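Local coordinates for protein SAM-dependent O-methyltransferase (Thermotoga maritima, PDB 1O54) that probably transfers a methyl group from S-adenosyl-L-methionine to N1 of adenosine 58 in tRNA, as other members of the TRM61 family do, at residues E85-K90 / I95-D100; N194-C199 / G207-V212; E221-L226 / I232-W237; R242-K245 / R250-P253. One frame throughout, in Å; residues are numbered along the deposited sequence.

Contact 1 of 4, residues E85-K90 / I95-D100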
loop_
_atom_site.group_PDB
_atom_site.type_symbol
_atom_site.label_atom_id
_atom_site.label_comp_id
_atom_site.label_asym_id
_atom_site.label_seq_id
_atom_site.Cartn_x
_atom_site.Cartn_y
_atom_site.Cartn_z
ATOM N N GLU A 85 -16.254 -12.410 -16.804
ATOM C CA GLU A 85 -17.018 -11.662 -17.805
ATOM C C GLU A 85 -16.714 -10.169 -17.773
ATOM O O GLU A 85 -16.527 -9.573 -18.823
ATOM C CB GLU A 85 -18.518 -11.865 -17.639
ATOM C CG GLU A 85 -18.981 -13.290 -17.952
ATOM C CD GLU A 85 -19.152 -13.578 -19.431
ATOM O OE1 GLU A 85 -18.949 -12.682 -20.269
ATOM O OE2 GLU A 85 -19.494 -14.734 -19.779
ATOM N N ILE A 86 -16.659 -9.593 -16.586
ATOM C CA ILE A 86 -16.356 -8.166 -16.427
ATOM C C ILE A 86 -14.959 -7.860 -16.940
ATOM O O ILE A 86 -14.764 -6.886 -17.683
ATOM C CB ILE A 86 -16.537 -7.769 -14.990
ATOM C CG1 ILE A 86 -18.022 -7.690 -14.657
ATOM C CG2 ILE A 86 -15.852 -6.412 -14.658
ATOM C CD1 ILE A 86 -18.295 -7.704 -13.220
ATOM N N MET A 87 -13.988 -8.697 -16.598
ATOM C CA MET A 87 -12.605 -8.445 -17.028
ATOM C C MET A 87 -12.355 -8.725 -18.509
ATOM O O MET A 87 -11.564 -7.993 -19.134
ATOM C CB MET A 87 -11.608 -9.240 -16.190
ATOM C CG MET A 87 -11.646 -8.960 -14.713
ATOM S SD MET A 87 -11.378 -7.217 -14.263
ATOM C CE MET A 87 -9.578 -7.119 -14.534
ATOM N N ASN A 88 -13.009 -9.745 -19.073
ATOM C CA ASN A 88 -12.796 -10.171 -20.490
ATOM C C ASN A 88 -13.765 -9.467 -21.413
ATOM O O ASN A 88 -14.139 -9.965 -22.523
ATOM C CB ASN A 88 -12.943 -11.683 -20.650
ATOM C CG ASN A 88 -11.724 -12.436 -20.154
ATOM O OD1 ASN A 88 -10.764 -12.659 -20.915
ATOM N ND2 ASN A 88 -11.744 -12.822 -18.881
ATOM N N MET A 89 -14.080 -8.265 -20.952
ATOM C CA MET A 89 -15.086 -7.397 -21.481
ATOM C C MET A 89 -14.551 -6.972 -22.829
ATOM O O MET A 89 -13.561 -6.247 -22.895
ATOM C CB MET A 89 -15.188 -6.230 -20.493
ATOM C CG MET A 89 -16.284 -5.236 -20.632
ATOM S SD MET A 89 -17.937 -5.767 -20.050
ATOM C CE MET A 89 -18.759 -5.516 -21.914
ATOM N N LYS A 90 -15.190 -7.463 -23.895
ATOM C CA LYS A 90 -14.722 -7.294 -25.256
ATOM C C LYS A 90 -15.168 -5.952 -25.812
ATOM O O LYS A 90 -14.846 -5.620 -26.950
ATOM C CB LYS A 90 -15.252 -8.427 -26.157
ATOM N N ILE A 95 -14.935 0.623 -16.515
ATOM C CA ILE A 95 -15.750 -0.129 -15.565
ATOM C C ILE A 95 -15.391 0.243 -14.151
ATOM O O ILE A 95 -14.314 0.786 -13.906
ATOM C CB ILE A 95 -15.557 -1.645 -15.744
ATOM C CG1 ILE A 95 -14.107 -2.054 -15.505
ATOM C CG2 ILE A 95 -15.967 -2.070 -17.155
ATOM C CD1 ILE A 95 -13.912 -3.535 -15.237
ATOM N N VAL A 96 -16.295 -0.079 -13.230
ATOM C CA VAL A 96 -15.933 -0.210 -11.820
ATOM C C VAL A 96 -15.370 -1.621 -11.647
ATOM O O VAL A 96 -16.059 -2.613 -11.972
ATOM C CB VAL A 96 -17.132 -0.014 -10.876
ATOM C CG1 VAL A 96 -16.684 -0.158 -9.428
ATOM C CG2 VAL A 96 -17.774 1.358 -11.084
ATOM N N TYR A 97 -14.132 -1.727 -11.172
ATOM C CA TYR A 97 -13.469 -3.029 -11.096
ATOM C C TYR A 97 -14.033 -3.810 -9.925
ATOM O O TYR A 97 -14.454 -3.204 -8.931
ATOM C CB TYR A 97 -11.945 -2.880 -10.969
ATOM C CG TYR A 97 -11.338 -2.458 -12.295
ATOM C CD1 TYR A 97 -11.343 -1.134 -12.683
ATOM C CD2 TYR A 97 -10.780 -3.402 -13.166
ATOM C CE1 TYR A 97 -10.811 -0.736 -13.917
ATOM C CE2 TYR A 97 -10.244 -3.011 -14.401
ATOM C CZ TYR A 97 -10.266 -1.676 -14.763
ATOM O OH TYR A 97 -9.733 -1.276 -15.988
ATOM N N PRO A 98 -14.043 -5.136 -10.043
ATOM C CA PRO A 98 -14.495 -6.027 -8.971
ATOM C C PRO A 98 -13.957 -5.786 -7.573
ATOM O O PRO A 98 -14.709 -5.913 -6.609
ATOM C CB PRO A 98 -13.990 -7.397 -9.448
ATOM C CG PRO A 98 -14.132 -7.300 -10.930
ATOM C CD PRO A 98 -13.645 -5.897 -11.259
ATOM N N LYS A 99 -12.662 -5.462 -7.440
ATOM C CA LYS A 99 -12.115 -5.150 -6.111
ATOM C C LYS A 99 -12.905 -4.005 -5.463
ATOM O O LYS A 99 -13.078 -3.952 -4.247
ATOM C CB LYS A 99 -10.623 -4.766 -6.181
ATOM C CG LYS A 99 -10.295 -3.394 -6.813
ATOM C CD LYS A 99 -8.848 -3.002 -6.519
ATOM C CE LYS A 99 -8.553 -1.584 -6.781
ATOM N NZ LYS A 99 -8.984 -0.646 -5.757
ATOM N N ASP A 100 -13.416 -3.100 -6.286
ATOM C CA ASP A 100 -14.192 -2.002 -5.751
ATOM C C ASP A 100 -15.684 -2.380 -5.675
ATOM O O ASP A 100 -16.317 -2.090 -4.695
ATOM C CB ASP A 100 -14.020 -0.738 -6.596
ATOM C CG ASP A 100 -12.600 -0.167 -6.553
ATOM O OD1 ASP A 100 -11.857 -0.317 -5.521
ATOM O OD2 ASP A 100 -12.169 0.509 -7.520
#

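Contact 2 of 4, residues N194-C199 / G207-V212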
loop_
_atom_site.group_PDB
_atom_site.type_symbol
_atom_site.label_atom_id
_atom_site.label_comp_id
_atom_site.label_asym_id
_atom_site.label_seq_id
_atom_site.Cartn_x
_atom_site.Cartn_y
_atom_site.Cartn_z
ATOM N N ASN A 194 -23.067 17.520 -9.197
ATOM C CA ASN A 194 -24.260 18.075 -9.809
ATOM C C ASN A 194 -25.535 17.245 -9.619
ATOM O O ASN A 194 -26.607 17.676 -10.032
ATOM C CB ASN A 194 -24.016 18.325 -11.297
ATOM C CG ASN A 194 -23.083 19.496 -11.535
ATOM O OD1 ASN A 194 -23.056 20.446 -10.756
ATOM N ND2 ASN A 194 -22.302 19.423 -12.592
ATOM N N TYR A 195 -25.421 16.064 -9.015
ATOM C CA TYR A 195 -26.561 15.165 -8.846
ATOM C C TYR A 195 -26.873 14.756 -7.404
ATOM O O TYR A 195 -27.870 14.055 -7.167
ATOM C CB TYR A 195 -26.338 13.939 -9.711
ATOM C CG TYR A 195 -26.225 14.325 -11.164
ATOM C CD1 TYR A 195 -24.979 14.432 -11.787
ATOM C CD2 TYR A 195 -27.354 14.650 -11.901
ATOM C CE1 TYR A 195 -24.869 14.788 -13.087
ATOM C CE2 TYR A 195 -27.251 15.029 -13.208
ATOM C CZ TYR A 195 -26.012 15.092 -13.810
ATOM O OH TYR A 195 -25.940 15.486 -15.142
ATOM N N ILE A 196 -26.078 15.224 -6.455
ATOM C CA ILE A 196 -26.215 14.781 -5.061
ATOM C C ILE A 196 -27.583 15.143 -4.472
ATOM O O ILE A 196 -28.158 14.341 -3.737
ATOM C CB ILE A 196 -25.102 15.358 -4.172
ATOM C CG1 ILE A 196 -23.710 14.983 -4.671
ATOM C CG2 ILE A 196 -25.271 14.897 -2.727
ATOM C CD1 ILE A 196 -23.471 13.562 -4.849
ATOM N N ASP A 197 -28.115 16.318 -4.788
ATOM C CA ASP A 197 -29.465 16.686 -4.307
ATOM C C ASP A 197 -30.520 15.675 -4.745
ATOM O O ASP A 197 -31.326 15.218 -3.946
ATOM C CB ASP A 197 -29.851 18.115 -4.692
ATOM C CG ASP A 197 -29.854 18.369 -6.179
ATOM O OD1 ASP A 197 -29.240 17.623 -6.999
ATOM O OD2 ASP A 197 -30.461 19.370 -6.604
ATOM N N LYS A 198 -30.506 15.304 -6.019
ATOM C CA LYS A 198 -31.483 14.346 -6.531
ATOM C C LYS A 198 -31.325 12.975 -5.883
ATOM O O LYS A 198 -32.320 12.298 -5.653
ATOM C CB LYS A 198 -31.309 14.205 -8.042
ATOM C CG LYS A 198 -31.608 15.466 -8.859
ATOM C CD LYS A 198 -32.854 16.160 -8.414
ATOM N N CYS A 199 -30.069 12.571 -5.642
ATOM C CA CYS A 199 -29.757 11.332 -4.932
ATOM C C CYS A 199 -30.328 11.345 -3.529
ATOM O O CYS A 199 -31.014 10.428 -3.120
ATOM C CB CYS A 199 -28.240 11.063 -4.913
ATOM S SG CYS A 199 -27.568 10.830 -6.575
ATOM N N GLY A 207 -31.010 5.585 4.312
ATOM C CA GLY A 207 -30.532 4.963 3.063
ATOM C C GLY A 207 -29.055 5.289 2.814
ATOM O O GLY A 207 -28.506 6.286 3.313
ATOM N N ARG A 208 -28.425 4.467 1.999
ATOM C CA ARG A 208 -26.992 4.549 1.810
ATOM C C ARG A 208 -26.631 4.957 0.387
ATOM O O ARG A 208 -27.187 4.474 -0.610
ATOM C CB ARG A 208 -26.359 3.220 2.132
ATOM C CG ARG A 208 -26.597 2.788 3.573
ATOM C CD ARG A 208 -26.072 1.396 3.919
ATOM N NE ARG A 208 -26.088 1.230 5.393
ATOM C CZ ARG A 208 -27.139 0.806 6.070
ATOM N NH1 ARG A 208 -28.270 0.518 5.446
ATOM N NH2 ARG A 208 -27.080 0.689 7.385
ATOM N N PHE A 209 -25.670 5.857 0.315
ATOM C CA PHE A 209 -25.187 6.460 -0.912
ATOM C C PHE A 209 -23.717 6.079 -1.127
ATOM O O PHE A 209 -22.929 6.108 -0.177
ATOM C CB PHE A 209 -25.290 8.001 -0.752
ATOM C CG PHE A 209 -24.592 8.783 -1.840
ATOM C CD1 PHE A 209 -23.264 9.187 -1.711
ATOM C CD2 PHE A 209 -25.222 9.019 -3.047
ATOM C CE1 PHE A 209 -22.614 9.879 -2.737
ATOM C CE2 PHE A 209 -24.591 9.737 -4.070
ATOM C CZ PHE A 209 -23.275 10.153 -3.908
ATOM N N ALA A 210 -23.334 5.762 -2.366
ATOM C CA ALA A 210 -21.909 5.628 -2.734
ATOM C C ALA A 210 -21.662 6.240 -4.085
ATOM O O ALA A 210 -22.548 6.220 -4.945
ATOM C CB ALA A 210 -21.444 4.167 -2.697
ATOM N N THR A 211 -20.462 6.776 -4.287
ATOM C CA THR A 211 -20.025 7.227 -5.606
ATOM C C THR A 211 -18.511 6.927 -5.739
ATOM O O THR A 211 -17.821 6.603 -4.746
ATOM C CB THR A 211 -20.382 8.706 -5.819
ATOM O OG1 THR A 211 -20.154 9.096 -7.210
ATOM C CG2 THR A 211 -19.522 9.652 -5.015
ATOM N N VAL A 212 -18.017 6.969 -6.964
ATOM C CA VAL A 212 -16.597 6.771 -7.225
ATOM C C VAL A 212 -16.075 7.987 -7.969
ATOM O O VAL A 212 -16.798 8.575 -8.800
ATOM C CB VAL A 212 -16.345 5.518 -8.041
ATOM C CG1 VAL A 212 -16.606 4.268 -7.191
ATOM C CG2 VAL A 212 -17.209 5.499 -9.348
#

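Contact 3 of 4, residues E221-L226 / I232-W237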
loop_
_atom_site.group_PDB
_atom_site.type_symbol
_atom_site.label_atom_id
_atom_site.label_comp_id
_atom_site.label_asym_id
_atom_site.label_seq_id
_atom_site.Cartn_x
_atom_site.Cartn_y
_atom_site.Cartn_z
ATOM N N GLU A 221 -14.609 18.139 -4.353
ATOM C CA GLU A 221 -15.828 18.792 -4.773
ATOM C C GLU A 221 -17.076 17.998 -4.325
ATOM O O GLU A 221 -18.077 18.576 -3.875
ATOM C CB GLU A 221 -15.809 19.000 -6.296
ATOM C CG GLU A 221 -16.936 19.876 -6.831
ATOM C CD GLU A 221 -16.945 21.306 -6.306
ATOM O OE1 GLU A 221 -15.874 21.893 -6.154
ATOM O OE2 GLU A 221 -18.055 21.841 -6.057
ATOM N N THR A 222 -16.997 16.674 -4.396
ATOM C CA THR A 222 -18.119 15.818 -4.033
ATOM C C THR A 222 -18.381 15.882 -2.540
ATOM O O THR A 222 -19.537 16.010 -2.099
ATOM C CB THR A 222 -17.827 14.383 -4.507
ATOM O OG1 THR A 222 -17.644 14.373 -5.928
ATOM C CG2 THR A 222 -19.027 13.473 -4.239
ATOM N N LEU A 223 -17.305 15.856 -1.748
ATOM C CA LEU A 223 -17.439 15.990 -0.304
ATOM C C LEU A 223 -18.077 17.317 0.091
ATOM O O LEU A 223 -18.920 17.347 0.988
ATOM C CB LEU A 223 -16.086 15.891 0.367
ATOM C CG LEU A 223 -15.466 14.513 0.457
ATOM C CD1 LEU A 223 -14.047 14.640 0.947
ATOM C CD2 LEU A 223 -16.255 13.625 1.383
ATOM N N LYS A 224 -17.693 18.394 -0.577
ATOM C CA LYS A 224 -18.277 19.711 -0.290
ATOM C C LYS A 224 -19.794 19.660 -0.461
ATOM O O LYS A 224 -20.546 20.183 0.358
ATOM C CB LYS A 224 -17.706 20.770 -1.224
ATOM C CG LYS A 224 -18.215 22.152 -0.885
ATOM C CD LYS A 224 -17.435 23.229 -1.560
ATOM C CE LYS A 224 -17.978 24.612 -1.158
ATOM N NZ LYS A 224 -17.656 24.954 0.287
ATOM N N LYS A 225 -20.227 19.045 -1.552
ATOM C CA LYS A 225 -21.647 18.975 -1.865
ATOM C C LYS A 225 -22.414 18.093 -0.861
ATOM O O LYS A 225 -23.494 18.445 -0.380
ATOM C CB LYS A 225 -21.808 18.512 -3.313
ATOM C CG LYS A 225 -23.231 18.317 -3.737
ATOM C CD LYS A 225 -24.051 19.581 -3.612
ATOM C CE LYS A 225 -23.480 20.699 -4.475
ATOM N N LEU A 226 -21.836 16.958 -0.504
ATOM C CA LEU A 226 -22.424 16.093 0.518
ATOM C C LEU A 226 -22.627 16.828 1.852
ATOM O O LEU A 226 -23.651 16.650 2.537
ATOM C CB LEU A 226 -21.553 14.832 0.746
ATOM C CG LEU A 226 -21.603 13.795 -0.377
ATOM C CD1 LEU A 226 -20.514 12.779 -0.181
ATOM C CD2 LEU A 226 -22.939 13.051 -0.445
ATOM N N ILE A 232 -24.821 11.883 6.901
ATOM C CA ILE A 232 -23.896 11.607 7.997
ATOM C C ILE A 232 -23.053 10.400 7.629
ATOM O O ILE A 232 -23.263 9.783 6.551
ATOM C CB ILE A 232 -24.665 11.405 9.337
ATOM C CG1 ILE A 232 -25.542 10.151 9.248
ATOM C CG2 ILE A 232 -25.483 12.671 9.672
ATOM C CD1 ILE A 232 -26.039 9.698 10.610
ATOM N N ARG A 233 -22.115 10.031 8.534
ATOM C CA ARG A 233 -21.255 8.852 8.330
ATOM C C ARG A 233 -20.592 8.944 6.945
ATOM O O ARG A 233 -20.513 7.967 6.196
ATOM C CB ARG A 233 -22.046 7.547 8.507
ATOM C CG ARG A 233 -22.648 7.365 9.900
ATOM C CD ARG A 233 -23.377 6.028 10.045
ATOM N NE ARG A 233 -22.472 4.965 10.448
ATOM C CZ ARG A 233 -22.765 3.674 10.465
ATOM N NH1 ARG A 233 -23.948 3.235 10.092
ATOM N NH2 ARG A 233 -21.867 2.815 10.874
ATOM N N ILE A 234 -20.060 10.119 6.627
ATOM C CA ILE A 234 -19.376 10.290 5.326
ATOM C C ILE A 234 -17.984 9.708 5.462
ATOM O O ILE A 234 -17.205 10.074 6.392
ATOM C CB ILE A 234 -19.309 11.789 4.911
ATOM C CG1 ILE A 234 -20.709 12.338 4.709
ATOM C CG2 ILE A 234 -18.519 11.946 3.604
ATOM C CD1 ILE A 234 -20.783 13.810 4.675
ATOM N N GLU A 235 -17.650 8.824 4.536
ATOM C CA GLU A 235 -16.340 8.168 4.500
ATOM C C GLU A 235 -15.775 8.121 3.089
ATOM O O GLU A 235 -16.511 8.098 2.120
ATOM C CB GLU A 235 -16.442 6.754 4.995
ATOM C CG GLU A 235 -16.970 6.624 6.429
ATOM C CD GLU A 235 -16.788 5.242 7.041
ATOM O OE1 GLU A 235 -16.434 4.257 6.338
ATOM O OE2 GLU A 235 -17.071 5.138 8.267
ATOM N N VAL A 236 -14.450 8.138 3.010
ATOM C CA VAL A 236 -13.743 8.049 1.738
ATOM C C VAL A 236 -12.690 6.937 1.867
ATOM O O VAL A 236 -11.875 6.965 2.798
ATOM C CB VAL A 236 -13.048 9.390 1.399
ATOM C CG1 VAL A 236 -12.216 9.269 0.133
ATOM C CG2 VAL A 236 -14.020 10.535 1.313
ATOM N N TRP A 237 -12.707 5.997 0.934
ATOM C CA TRP A 237 -11.837 4.817 0.952
ATOM C C TRP A 237 -11.107 4.656 -0.380
ATOM O O TRP A 237 -11.649 4.963 -1.453
ATOM C CB TRP A 237 -12.666 3.549 1.223
ATOM C CG TRP A 237 -13.133 3.463 2.608
ATOM C CD1 TRP A 237 -14.342 3.893 3.123
ATOM C CD2 TRP A 237 -12.412 2.900 3.709
ATOM N NE1 TRP A 237 -14.388 3.644 4.483
ATOM C CE2 TRP A 237 -13.225 3.027 4.857
ATOM C CE3 TRP A 237 -11.158 2.301 3.846
ATOM C CZ2 TRP A 237 -12.820 2.566 6.125
ATOM C CZ3 TRP A 237 -10.764 1.827 5.094
ATOM C CH2 TRP A 237 -11.571 1.990 6.217
#

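Contact 4 of 4, residues R242-K245 / R250-P253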
loop_
_atom_site.group_PDB
_atom_site.type_symbol
_atom_site.label_atom_id
_atom_site.label_comp_id
_atom_site.label_asym_id
_atom_site.label_seq_id
_atom_site.Cartn_x
_atom_site.Cartn_y
_atom_site.Cartn_z
ATOM N N ARG A 242 -2.826 -6.508 -4.022
ATOM C CA ARG A 242 -1.520 -6.963 -4.474
ATOM C C ARG A 242 -1.557 -8.473 -4.600
ATOM O O ARG A 242 -1.808 -9.154 -3.611
ATOM C CB ARG A 242 -0.438 -6.587 -3.444
ATOM C CG ARG A 242 0.915 -6.964 -3.913
ATOM C CD ARG A 242 2.058 -6.109 -3.334
ATOM N NE ARG A 242 2.193 -6.393 -1.917
ATOM C CZ ARG A 242 3.193 -5.977 -1.161
ATOM N NH1 ARG A 242 4.180 -5.267 -1.678
ATOM N NH2 ARG A 242 3.205 -6.300 0.115
ATOM N N PRO A 243 -1.273 -9.004 -5.775
ATOM C CA PRO A 243 -1.105 -10.448 -5.898
ATOM C C PRO A 243 0.321 -10.929 -5.658
ATOM O O PRO A 243 1.283 -10.157 -5.803
ATOM C CB PRO A 243 -1.516 -10.687 -7.342
ATOM C CG PRO A 243 -0.992 -9.522 -8.046
ATOM C CD PRO A 243 -1.092 -8.340 -7.083
ATOM N N TYR A 244 0.468 -12.222 -5.327
ATOM C CA TYR A 244 1.741 -12.859 -5.075
ATOM C C TYR A 244 2.013 -13.942 -6.096
ATOM O O TYR A 244 1.072 -14.585 -6.589
ATOM C CB TYR A 244 1.727 -13.483 -3.671
ATOM C CG TYR A 244 1.916 -12.472 -2.576
ATOM C CD1 TYR A 244 0.939 -11.554 -2.289
ATOM C CD2 TYR A 244 3.068 -12.468 -1.771
ATOM C CE1 TYR A 244 1.114 -10.606 -1.304
ATOM C CE2 TYR A 244 3.231 -11.511 -0.758
ATOM C CZ TYR A 244 2.263 -10.616 -0.520
ATOM O OH TYR A 244 2.357 -9.643 0.474
ATOM N N LYS A 245 3.281 -14.189 -6.365
ATOM C CA LYS A 245 3.680 -15.327 -7.191
ATOM C C LYS A 245 3.374 -16.593 -6.371
ATOM O O LYS A 245 3.876 -16.737 -5.252
ATOM C CB LYS A 245 5.148 -15.218 -7.511
ATOM C CG LYS A 245 5.505 -13.982 -8.269
ATOM C CD LYS A 245 6.926 -14.010 -8.756
ATOM C CE LYS A 245 7.052 -14.803 -10.063
ATOM N NZ LYS A 245 6.532 -13.999 -11.227
ATOM N N ARG A 250 9.236 -19.748 -3.030
ATOM C CA ARG A 250 9.692 -18.409 -3.393
ATOM C C ARG A 250 8.513 -17.456 -3.402
ATOM O O ARG A 250 8.226 -16.753 -4.400
ATOM C CB ARG A 250 10.402 -18.460 -4.754
ATOM C CG ARG A 250 11.626 -19.288 -4.757
ATOM C CD ARG A 250 12.371 -19.291 -6.100
ATOM N NE ARG A 250 11.575 -19.915 -7.155
ATOM C CZ ARG A 250 11.400 -21.233 -7.305
ATOM N NH1 ARG A 250 11.965 -22.107 -6.474
ATOM N NH2 ARG A 250 10.646 -21.684 -8.304
ATOM N N LEU A 251 7.802 -17.395 -2.274
ATOM C CA LEU A 251 6.613 -16.562 -2.167
ATOM C C LEU A 251 6.995 -15.079 -2.048
ATOM O O LEU A 251 7.735 -14.689 -1.149
ATOM C CB LEU A 251 5.761 -17.006 -0.990
ATOM C CG LEU A 251 4.536 -16.138 -0.726
ATOM C CD1 LEU A 251 3.485 -16.320 -1.795
ATOM C CD2 LEU A 251 4.011 -16.544 0.645
ATOM N N ARG A 252 6.504 -14.263 -2.980
ATOM C CA ARG A 252 6.772 -12.831 -3.011
ATOM C C ARG A 252 5.716 -12.141 -3.862
ATOM O O ARG A 252 5.048 -12.817 -4.668
ATOM C CB ARG A 252 8.147 -12.580 -3.611
ATOM C CG ARG A 252 8.279 -13.001 -5.045
ATOM C CD ARG A 252 9.631 -12.636 -5.561
ATOM N NE ARG A 252 9.757 -12.711 -7.004
ATOM C CZ ARG A 252 9.418 -11.733 -7.861
ATOM N NH1 ARG A 252 8.824 -10.602 -7.445
ATOM N NH2 ARG A 252 9.645 -11.924 -9.161
ATOM N N PRO A 253 5.511 -10.836 -3.681
ATOM C CA PRO A 253 4.550 -10.117 -4.512
ATOM C C PRO A 253 4.972 -10.147 -5.972
ATOM O O PRO A 253 6.159 -10.292 -6.271
ATOM C CB PRO A 253 4.558 -8.685 -3.933
ATOM C CG PRO A 253 5.126 -8.799 -2.607
ATOM C CD PRO A 253 6.120 -9.932 -2.671
#

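Contact 1 of 4, residues E85-K90 / I95-D100
Where helix 82-87 ends and helix 98-107 begins, Ile86 and Met87 meet Ile95 and Tyr97 of the connecting loop and Pro98, the first residue of the next helix, across an interface without hydrogen bonds. Its tightest point joins two methyl groups: Ile86 CG2 lies 3.5 Å from Ile95 CD1, the two side chains meeting at a slant. The same CG2 also reaches Pro98 CD at 4.1 Å: CG1 of Ile86 lies beside the backbone N (chi1 -74°), which puts CG2 anti to it and toward both Ile95 and Pro98. Met87 comes in by a different route. The bend at chi2 brings SD to 4.0 Å from Tyr97 CD2, and the bend at chi3 turns CE along the same ring. The sulfur lies 5.2 Å from the Tyr97 ring centroid, at a slant to the ring, in a Met-aromatic contact, and a face of the ring is covered by Ile95 CD1.

In the class I methyltransferase fold this loop leads into the helix before the first strand of the Rossmann-like sheet. Tyr97 occupies the N-cap position of helix 98-107. Ile95 touches Ser123 and lies about 8 Å, side chain to side chain, from Asp188, predicted to bind S-adenosyl-L-methionine. The carbonyl oxygen of Ile86 is buried here without a polar partner in the model, and Met106 of a second subunit packs on both Ile86 and Pro98.

Contact 2 of 4, residues N194-C199 / G207-V212
Phe209 of strand 207-213 is held against Ile196 and Cys199 of helix 196-202, as part of a beta-alpha-beta crossover. Strand 182-187 comes before the helix in the chain, and strand 207-213 after it lies parallel to that strand in the Rossmann-like methyltransferase sheet. The helix covers one face of this sheet, and Phe209 points from the strand into the joint.

The packed part is small and wholly buried. With CG of Phe209 anti to its backbone nitrogen (chi1 169°), the ring stretches toward the helix, and its far end, CZ, comes to 3.5 Å from Ile196 CD1. The two side chains cross at about a right angle, and the methyl reaches the ring at a slant. Nearly one helical turn further on, CB of Cys199 sits 4.0 Å from Phe209 CE2. Leu187 of strand 182-187 and Leu226 of helix 216-228 also touch both Ile196 and Phe209, so the phenyl ring and the isoleucine share their neighbours from two further elements of the fold.

The outer part of the helix is looser. Asp197 is exposed and Lys198 partly so, and neither residue touches the strand. The residue before Phe209, Arg208, turns to the other side of the sheet, where its NH2 donates to Ile79 O of a second subunit.

The thiol closes the packed side: Cys199 SG stands at the edge of the Phe209 ring, 5.4 Å from its centroid and 79° off the ring normal.

Contact 3 of 4, residues E221-L226 / I232-W237
Helix 221-226 runs almost antiparallel to strand 234-237, at 167°, with axes 10.5 Å apart and Leu226 facing Ile234. Leu223 and Ile234 make the closest approach: Leu223 CD2 lies 3.6 Å from Ile234 CG2, the two side chains passing in opposite directions. Two residues along the strand, on the same face, Val236 CG2 meets the same Leu223 methyl at 3.8 Å. With CG1 of Val236 anti to the backbone N (chi1 175°), CG2 lies beside that nitrogen and is the branch turned to the leucine. At the other end of the interface, Leu226 presents CB, 4.1 Å from Ile234 CD1.

These residues belong to a second crossover of the methyltransferase sheet. Helix 216-228 links strand 207-213 to strand 234-245, with the antiparallel strand 263-269 lying between them, as is usual in class I enzymes. Leu226 also touches Ile265 of that middle strand.

Glu235 points away from the helix. On that side Trp237 NE1 donates to Glu235 OE1 at 2.8 Å, a nearly straight bond in the indole plane that uses the anti side of the carboxylate, tilted 30° from the carboxylate plane. Val236 and Trp237 pair with an antiparallel strand of a second subunit, which carries the sheet across the interface.

Contact 4 of 4, residues R242-K245 / R250-P253
Pro253 packs against both Arg242 and Tyr244, its ring lying alongside both side chains and pointing the same way. CG of Pro253 stands 3.6 Å above the plane of the Arg242 guanidinium, over its centre, so a flat cationic group rests on the proline. Arg242 CD lies 3.6 Å from Pro253 CB, and the bend at chi3 (69°) beyond it turns the guanidinium over the proline. Against Tyr244 the same proline carbon makes a CH-pi contact, with CG 4.2 Å from the ring centroid and off-centre. Leu251 adds CD1, 3.8 Å from Tyr244 CB.

Lys245 and Arg252 also lie side by side, pointing the same way. CD of Lys245 lies over one face of the Arg252 guanidinium, 3.5 Å from CZ, so aliphatic carbon rather than charge does the touching. The charged ends remain fairly close, Lys245 NZ to Arg252 NH2 being 4.3 Å, and Asp255 probably eases this by its salt bridge to Arg252. In the backbone, Lys245 N donates to Arg252 O at 2.8 Å, with an N-H...O angle of 156°.

Other chains use the polar ends. Glu238 of a second subunit hydrogen-bonds Tyr244 OH, and Arg242 forms salt bridges to Glu238 of both that and a third subunit, besides a hydrogen bond to Ala259 O of the third. The arrangement is that of a beta hairpin, strands 234-245 and 252-258, inserted where the subunits of the homotetramer meet.

Contacts 2 and 3 form one continuous apolar layer: their centres are 10 Å apart, and Leu226 CD2 packs 3.7 Å from Ile196 CG2, so successive crossover helices share a face of the sheet. Contact 4 lies about 35 Å from contact 3, centre to centre, yet both use strand 234-245, which leaves the catalytic domain to form the hairpin. Contact 1 stands apart, about 22 Å between centres from contacts 2 and 4. Contacts 1 and 2 both lie near the predicted S-adenosyl-L-methionine site, with Ile95 and Phe209 about 8 and 9 Å from Asp188, side chain to side chain. Contacts 3 and 4 are away from that site; contacts 1, 3 and 4 all touch the second subunit.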